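Sulfotransferase (PDB 3RNL) probably transfers sulfuryl groups to an acceptor molecule, as expected of a sulfotransferase with a P-loop-type alpha/beta fold, and binds magnesium ions. Local coordinates at residues A[65-70]-A[74-79]; A[169-174]-A[288-293]; A[48-53]-A[60-65]. All blocks are in the same frame, centred on the assembly; numbering follows the deposited sequence.

Contact 1: A[65-70]-A[74-79]; sequences YTIRDE and MRLFDG
Ile67 and Leu76 meet between the ends of the short helix 70-75 of this sulfotransferase, one from the loop that leads into the helix and the other from the type I beta turn, Arg75 to Asp78, at its C-terminal end. This is the close-packed part of the contact. The two side chains reach for each other tip to tip, and Ile67 CD1 lies against the isopropyl end of Leu76, 3.8 Å from Leu76 CD2, with Leu76 CD1 nearly as close. Ile67 has CG1 anti to its carbonyl carbon (chi1 -65°) and an extended chi2, which carries CD1 out to that meeting point; Ala72 and Tyr73 of the helix also touch the isoleucine. The backbone link is the first-turn helical bond from Met74 N to Glu70 O, 2.9 Å long, and CG of the selenomethionine at Met74 rests 3.3 Å from that oxygen. The solvent side is looser. Asp69 is the N-cap of helix 70-75, its OD2 accepting from Ala72 N, and its charge stays 4.9 Å from Arg75, measured OD2 to NH2. One water spans the gap: it donates to Asp69 OD2 at 2.7 Å and accepts from Arg75 NH2 at 3.3 Å, lying in the guanidinium plane.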
# COMPACT_ATOMS: atom_id res chain seq x y z
N TYR A 65 4.29 11.68 12.52
CA TYR A 65 4.92 10.37 12.74
C TYR A 65 5.75 9.90 11.56
O TYR A 65 6.43 8.89 11.64
CB TYR A 65 3.90 9.26 13.07
CG TYR A 65 2.86 9.63 14.11
CD1 TYR A 65 3.10 10.63 15.05
CD2 TYR A 65 1.64 8.98 14.13
CE1 TYR A 65 2.12 10.97 15.99
CE2 TYR A 65 0.67 9.30 15.06
CZ TYR A 65 0.92 10.29 15.98
OH TYR A 65 -0.08 10.60 16.88
N THR A 66 5.70 10.65 10.46
CA THR A 66 6.49 10.31 9.29
C THR A 66 7.95 10.68 9.56
O THR A 66 8.24 11.56 10.39
CB THR A 66 5.96 11.02 8.03
OG1 THR A 66 5.63 12.38 8.36
CG2 THR A 66 4.68 10.35 7.53
N ILE A 67 8.86 9.99 8.89
CA ILE A 67 10.29 10.17 9.10
C ILE A 67 10.88 10.85 7.88
O ILE A 67 10.79 10.34 6.77
CB ILE A 67 10.98 8.83 9.38
CG1 ILE A 67 10.45 8.28 10.71
CG2 ILE A 67 12.51 9.03 9.46
CD1 ILE A 67 11.04 6.96 11.13
N ARG A 68 11.34 12.08 8.09
CA ARG A 68 11.90 12.88 7.01
C ARG A 68 13.41 12.99 6.94
O ARG A 68 13.95 13.49 5.95
CB ARG A 68 11.28 14.27 7.09
CG ARG A 68 9.75 14.16 7.16
CD ARG A 68 9.07 15.48 7.51
NE ARG A 68 7.64 15.25 7.64
CZ ARG A 68 6.70 15.84 6.91
NH1 ARG A 68 7.03 16.74 5.99
NH2 ARG A 68 5.42 15.53 7.11
N ASP A 69 14.09 12.48 7.96
CA ASP A 69 15.53 12.63 8.09
C ASP A 69 16.19 11.32 7.73
O ASP A 69 15.80 10.27 8.23
CB ASP A 69 15.89 13.02 9.53
CG ASP A 69 17.39 13.01 9.79
OD1 ASP A 69 18.09 13.90 9.27
OD2 ASP A 69 17.86 12.12 10.53
N GLU A 70 17.19 11.38 6.87
CA GLU A 70 17.84 10.17 6.39
C GLU A 70 18.48 9.36 7.52
O GLU A 70 18.43 8.14 7.51
CB GLU A 70 18.87 10.50 5.31
CG GLU A 70 19.59 9.31 4.74
CD GLU A 70 20.57 9.71 3.67
OE1 GLU A 70 20.74 10.93 3.45
OE2 GLU A 70 21.18 8.82 3.04
N MSE A 74 17.56 5.54 8.57
CA MSE A 74 18.50 4.43 8.61
C MSE A 74 18.48 3.73 9.97
O MSE A 74 18.69 2.51 10.05
CB MSE A 74 19.92 4.88 8.24
CG MSE A 74 20.01 5.38 6.79
SE MSE A 74 19.38 4.03 5.51
CE MSE A 74 20.48 2.60 6.17
N ARG A 75 18.21 4.48 11.04
CA ARG A 75 18.15 3.89 12.38
C ARG A 75 16.98 2.91 12.57
O ARG A 75 16.98 2.13 13.52
CB ARG A 75 18.16 4.95 13.49
CG ARG A 75 19.52 5.64 13.67
CD ARG A 75 19.58 6.51 14.94
NE ARG A 75 18.50 7.48 15.01
CZ ARG A 75 18.58 8.74 14.58
NH1 ARG A 75 19.71 9.20 14.05
NH2 ARG A 75 17.53 9.55 14.70
N LEU A 76 16.00 2.95 11.67
CA LEU A 76 14.90 1.98 11.74
C LEU A 76 15.42 0.56 11.62
O LEU A 76 14.75 -0.40 12.03
CB LEU A 76 13.91 2.21 10.61
CG LEU A 76 13.10 3.50 10.72
CD1 LEU A 76 12.06 3.55 9.59
CD2 LEU A 76 12.43 3.61 12.10
N PHE A 77 16.58 0.42 11.00
CA PHE A 77 17.12 -0.90 10.69
C PHE A 77 18.13 -1.40 11.70
O PHE A 77 18.77 -2.44 11.50
CB PHE A 77 17.60 -0.93 9.24
CG PHE A 77 16.54 -0.46 8.28
CD1 PHE A 77 15.50 -1.30 7.92
CD2 PHE A 77 16.52 0.86 7.85
CE1 PHE A 77 14.48 -0.86 7.10
CE2 PHE A 77 15.51 1.31 7.01
CZ PHE A 77 14.48 0.45 6.64
N ASP A 78 18.30 -0.65 12.78
CA ASP A 78 19.28 -1.03 13.81
C ASP A 78 19.05 -2.44 14.37
O ASP A 78 19.99 -3.09 14.83
CB ASP A 78 19.30 -0.00 14.95
CG ASP A 78 20.05 1.27 14.58
OD1 ASP A 78 20.74 1.28 13.53
OD2 ASP A 78 19.96 2.26 15.34
N GLY A 79 17.81 -2.91 14.34
CA GLY A 79 17.47 -4.22 14.89
C GLY A 79 17.76 -5.41 14.00
O GLY A 79 17.62 -6.56 14.43
O HOH W 1 18.69 12.19 13.08

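Contact 2: A[169-174]-A[288-293]; sequences AQVKRY and ARLEAL
Lys172 and Leu293 meet where helix 167-178 packs beside the C-terminal helix 273-294, and the lysine is the chain to follow. Its CB touches first, 3.8 Å from Leu293 CD1 in one of the two conformers modelled for that leucine. In the same conformer CG comes next, 4.2 Å from Leu293 CD2, with the two side chains crossing at about a right angle. Because CG is anti to the backbone N (chi1 179°) and the next two torsions are also extended, CD and CE run on past the leucine and leave the interface. At chi4 the chain bends, and NZ makes a salt bridge with Asp176 one turn further along its own helix. The lysine thus gives its aliphatic root to the leucine and its charge to an aspartate that binds a second magnesium ion in a structure of this protein, although that ion is not bound to this chain in the present model. Leu293 also touches Ala168, so it lies over successive turns of helix 167-178. Deeper in, Val171 CG2 approaches Leu290 CD1 at 4.1 Å, again with the side chains nearly perpendicular. Leu290 reaches inward with CG anti to its backbone N, and it also touches Tyr167, Leu116 of strand 111-116, and Leu298 and Trp301 of the C-terminal tail. No hydrogen bond joins the two segments. Buried Val171 and Leu290 inside, with the lysine stem and Leu293 at the margin, make a helix-to-helix packing on one face of the parallel sheet, in keeping with an alpha-beta-alpha sandwich.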
# COMPACT_ATOMS: atom_id res chain seq x y z
N ALA A 169 -1.91 3.65 -13.18
CA ALA A 169 -0.74 4.53 -13.38
C ALA A 169 0.28 4.39 -12.25
O ALA A 169 1.48 4.57 -12.47
CB ALA A 169 -1.18 5.99 -13.52
N GLN A 170 -0.20 4.11 -11.04
CA GLN A 170 0.68 3.98 -9.89
C GLN A 170 1.54 2.74 -10.03
O GLN A 170 2.75 2.77 -9.79
CB GLN A 170 -0.15 3.86 -8.60
CG GLN A 170 -1.10 5.05 -8.40
CD GLN A 170 -2.01 4.86 -7.19
OE1 GLN A 170 -1.57 4.41 -6.14
NE2 GLN A 170 -3.28 5.22 -7.32
N VAL A 171 0.92 1.63 -10.41
CA VAL A 171 1.66 0.39 -10.62
C VAL A 171 2.61 0.53 -11.82
O VAL A 171 3.77 0.08 -11.77
CB VAL A 171 0.69 -0.78 -10.82
CG1 VAL A 171 1.44 -2.05 -11.21
CG2 VAL A 171 -0.13 -1.00 -9.52
N LYS A 172 2.13 1.17 -12.89
CA LYS A 172 3.00 1.35 -14.06
C LYS A 172 4.30 2.06 -13.68
O LYS A 172 5.37 1.72 -14.16
CB LYS A 172 2.30 2.14 -15.17
CG LYS A 172 3.20 2.35 -16.40
CD LYS A 172 2.48 3.09 -17.51
CE LYS A 172 3.33 3.14 -18.80
NZ LYS A 172 4.46 4.14 -18.72
N ARG A 173 4.20 3.08 -12.83
CA ARG A 173 5.40 3.82 -12.43
C ARG A 173 6.43 2.88 -11.78
O ARG A 173 7.62 2.97 -12.06
CB ARG A 173 5.04 4.99 -11.51
CG ARG A 173 6.22 5.88 -11.08
CD ARG A 173 6.95 6.57 -12.24
NE ARG A 173 6.06 7.22 -13.22
CZ ARG A 173 5.55 8.44 -13.10
NH1 ARG A 173 4.78 8.94 -14.07
NH2 ARG A 173 5.80 9.16 -12.00
N TYR A 174 5.97 1.98 -10.90
CA TYR A 174 6.90 1.01 -10.29
C TYR A 174 7.45 0.02 -11.29
O TYR A 174 8.64 -0.32 -11.25
CB TYR A 174 6.26 0.28 -9.10
CG TYR A 174 6.36 1.10 -7.84
CD1 TYR A 174 7.45 0.95 -6.98
CD2 TYR A 174 5.41 2.07 -7.54
CE1 TYR A 174 7.57 1.72 -5.81
CE2 TYR A 174 5.51 2.85 -6.37
CZ TYR A 174 6.60 2.67 -5.53
OH TYR A 174 6.71 3.45 -4.38
N ALA A 288 -9.29 -2.12 -16.46
CA ALA A 288 -8.95 -2.76 -17.73
C ALA A 288 -7.50 -2.48 -18.12
O ALA A 288 -6.79 -3.37 -18.64
CB ALA A 288 -9.91 -2.33 -18.85
N ARG A 289 -7.05 -1.26 -17.87
CA ARG A 289 -5.65 -0.90 -18.12
C ARG A 289 -4.71 -1.68 -17.20
O ARG A 289 -3.63 -2.12 -17.62
CB ARG A 289 -5.43 0.61 -17.91
CG ARG A 289 -6.10 1.49 -18.97
CD ARG A 289 -5.63 2.95 -18.89
NE ARG A 289 -6.06 3.62 -17.66
CZ ARG A 289 -7.20 4.30 -17.54
NH1 ARG A 289 -8.03 4.39 -18.57
NH2 ARG A 289 -7.51 4.88 -16.39
N LEU A 290 -5.12 -1.83 -15.95
CA LEU A 290 -4.32 -2.55 -14.97
C LEU A 290 -4.16 -4.03 -15.36
O LEU A 290 -3.06 -4.58 -15.21
CB LEU A 290 -4.97 -2.43 -13.58
CG LEU A 290 -4.30 -3.15 -12.41
CD1 LEU A 290 -2.94 -2.53 -12.14
CD2 LEU A 290 -5.20 -3.06 -11.14
N GLU A 291 -5.23 -4.66 -15.85
CA GLU A 291 -5.16 -6.06 -16.28
C GLU A 291 -4.02 -6.28 -17.27
O GLU A 291 -3.22 -7.22 -17.15
CB GLU A 291 -6.47 -6.51 -16.94
CG GLU A 291 -7.63 -6.66 -15.98
CD GLU A 291 -8.90 -7.14 -16.66
OE1 GLU A 291 -9.12 -6.80 -17.85
OE2 GLU A 291 -9.68 -7.86 -16.01
N ALA A 292 -3.94 -5.39 -18.25
CA ALA A 292 -2.90 -5.49 -19.27
C ALA A 292 -1.51 -5.24 -18.69
O ALA A 292 -0.52 -5.83 -19.15
CB ALA A 292 -3.18 -4.51 -20.41
N LEU A 293 -1.42 -4.36 -17.70
CA LEU A 293 -0.13 -4.06 -17.07
C LEU A 293 0.41 -5.23 -16.28
O LEU A 293 1.59 -5.58 -16.39
CB LEU A 293 -0.24 -2.84 -16.14
CG LEU A 293 -0.21 -1.45 -16.77
CD1 LEU A 293 -0.55 -0.38 -15.75
CD2 LEU A 293 1.16 -1.18 -17.40

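Contact 3: A[48-53]-A[60-65]; sequences PDFPER and EGMNLY
The short helix 60-64 packs against the loop that precedes it, with Phe50 meeting Met62 and Arg53 meeting Asn63. On the apolar side, Phe50 CZ lies 3.7 Å from CE of the selenomethionine at Met62, the two side chains crossing at about a right angle. Bends at chi2 and chi3 curl the Met62 chain so that its methyl meets the ring obliquely. Phe54 sets its ring edge-to-face with Phe50, and Tyr96 meets the same ring, so Met62 joins an aromatic cluster. All of this belongs to the long connection between strand 34-35 and strand 85-89, neighbours in the parallel sheet of the P-loop-type sulfotransferase fold. The other side is polar and wetter. Asn63 turns its amide to the loop: OD1 accepts from Phe54 N, just beyond Arg53, and lies 3.6 Å from Arg53 CA. Water 2 lies 2.7 Å from Asn63 OD1 and probably donates to it. The amide nitrogen faces the arginine, with ND2 3.8 Å from Arg53 NH2 and the two planes 35° apart. Water 3 joins these donors by accepting from both, at 3.2 Å from Asn63 ND2 and 3.3 Å from Arg53 NH2, and it sits in the guanidinium plane. A leucine in place of Asn63 would probably leave Phe54 N without its side-chain acceptor and water 3 without its donor on the helix. Arg53 starts with CG between its backbone N and carbonyl carbon (chi1 82°), then bends at chi3 as its guanidinium crosses the amide at a slant.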
# COMPACT_ATOMS: atom_id res chain seq x y z
N PRO A 48 9.01 14.27 -0.35
CA PRO A 48 9.01 15.42 -1.26
C PRO A 48 7.72 15.62 -2.06
O PRO A 48 7.53 16.71 -2.61
CB PRO A 48 10.20 15.14 -2.19
CG PRO A 48 11.10 14.24 -1.36
CD PRO A 48 10.14 13.36 -0.62
N ASP A 49 6.86 14.61 -2.14
CA ASP A 49 5.58 14.74 -2.84
C ASP A 49 4.47 15.24 -1.91
O ASP A 49 3.36 15.51 -2.38
CB ASP A 49 5.15 13.38 -3.41
CG ASP A 49 6.03 12.92 -4.56
OD1 ASP A 49 6.51 13.78 -5.34
OD2 ASP A 49 6.25 11.69 -4.68
N PHE A 50 4.74 15.32 -0.61
CA PHE A 50 3.73 15.72 0.36
C PHE A 50 3.40 17.19 0.18
O PHE A 50 4.25 17.97 -0.22
CB PHE A 50 4.24 15.58 1.80
CG PHE A 50 4.19 14.19 2.38
CD1 PHE A 50 3.94 13.08 1.59
CD2 PHE A 50 4.39 14.01 3.74
CE1 PHE A 50 3.90 11.80 2.16
CE2 PHE A 50 4.36 12.76 4.32
CZ PHE A 50 4.11 11.65 3.54
N PRO A 51 2.17 17.59 0.52
CA PRO A 51 1.89 19.03 0.65
C PRO A 51 2.63 19.58 1.87
O PRO A 51 3.21 18.80 2.63
CB PRO A 51 0.38 19.07 0.91
CG PRO A 51 0.09 17.76 1.59
CD PRO A 51 1.01 16.75 0.91
N GLU A 52 2.57 20.89 2.09
CA GLU A 52 3.28 21.46 3.22
C GLU A 52 2.80 20.86 4.53
O GLU A 52 3.60 20.59 5.43
CB GLU A 52 3.13 22.98 3.27
CG GLU A 52 3.95 23.61 4.39
CD GLU A 52 3.79 25.12 4.47
OE1 GLU A 52 2.80 25.64 3.90
OE2 GLU A 52 4.64 25.77 5.10
N ARG A 53 1.50 20.70 4.67
CA ARG A 53 0.96 19.95 5.80
C ARG A 53 -0.42 19.38 5.47
O ARG A 53 -1.17 19.94 4.65
CB ARG A 53 0.93 20.80 7.08
CG ARG A 53 -0.24 21.73 7.21
CD ARG A 53 -0.25 22.46 8.56
NE ARG A 53 -0.54 21.58 9.70
CZ ARG A 53 -1.76 21.37 10.19
NH1 ARG A 53 -2.81 21.97 9.65
NH2 ARG A 53 -1.92 20.56 11.23
N GLU A 60 -2.94 14.35 11.87
CA GLU A 60 -1.70 14.67 12.57
C GLU A 60 -0.58 13.63 12.38
O GLU A 60 0.59 13.98 12.24
CB GLU A 60 -1.97 14.91 14.07
CG GLU A 60 -2.71 16.22 14.38
CD GLU A 60 -4.21 16.16 14.13
OE1 GLU A 60 -4.88 17.21 14.21
OE2 GLU A 60 -4.74 15.06 13.85
N GLY A 61 -0.96 12.35 12.38
CA GLY A 61 -0.00 11.26 12.23
C GLY A 61 0.84 11.34 10.96
O GLY A 61 2.04 11.08 10.97
N MSE A 62 0.22 11.71 9.85
CA MSE A 62 0.99 11.80 8.62
C MSE A 62 1.89 13.03 8.63
O MSE A 62 2.88 13.08 7.92
CB MSE A 62 0.07 11.78 7.38
CG MSE A 62 -0.49 10.40 7.08
SE MSE A 62 0.87 9.19 6.33
CE MSE A 62 0.94 9.95 4.56
N ASN A 63 1.54 14.05 9.42
CA ASN A 63 2.46 15.16 9.61
C ASN A 63 3.60 14.82 10.57
O ASN A 63 4.76 15.14 10.32
CB ASN A 63 1.73 16.38 10.17
CG ASN A 63 0.75 16.99 9.17
OD1 ASN A 63 1.01 17.03 7.97
ND2 ASN A 63 -0.38 17.48 9.67
N LEU A 64 3.20 14.31 11.73
CA LEU A 64 4.06 14.08 12.89
C LEU A 64 4.85 12.79 13.02
O LEU A 64 5.90 12.78 13.68
CB LEU A 64 3.28 14.36 14.18
CG LEU A 64 2.65 15.75 14.21
CD1 LEU A 64 1.86 15.96 15.50
CD2 LEU A 64 3.73 16.82 14.06
N TYR A 65 4.29 11.68 12.52
CA TYR A 65 4.92 10.37 12.74
C TYR A 65 5.75 9.90 11.56
O TYR A 65 6.43 8.89 11.64
CB TYR A 65 3.90 9.26 13.07
CG TYR A 65 2.86 9.63 14.11
CD1 TYR A 65 3.10 10.63 15.05
CD2 TYR A 65 1.64 8.98 14.13
CE1 TYR A 65 2.12 10.97 15.99
CE2 TYR A 65 0.67 9.30 15.06
CZ TYR A 65 0.92 10.29 15.98
OH TYR A 65 -0.08 10.60 16.88
O HOH W 2 3.39 17.34 6.66
O HOH W 3 -0.14 18.26 12.74

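Contacts 1 and 3 follow one another along the same connection, share Tyr65 and touch directly: Arg68 of contact 1 reaches back to the Asn63 carbonyl and the Phe50 ring, and Thr66 packs on that ring too. Contact 1 is a surface contact, while contact 3 is partly buried; both pair a small apolar meeting with polar groups bridged by water; in contact 3 the bridged Asn63 is central. Contact 2 stands apart, on the opposite side of the chain's centre from contact 1, with its own centre about 30 Å from that of contact 1. It joins two helices far apart in sequence, is partly buried, and relies on aliphatic packing with no hydrogen bond between its segments.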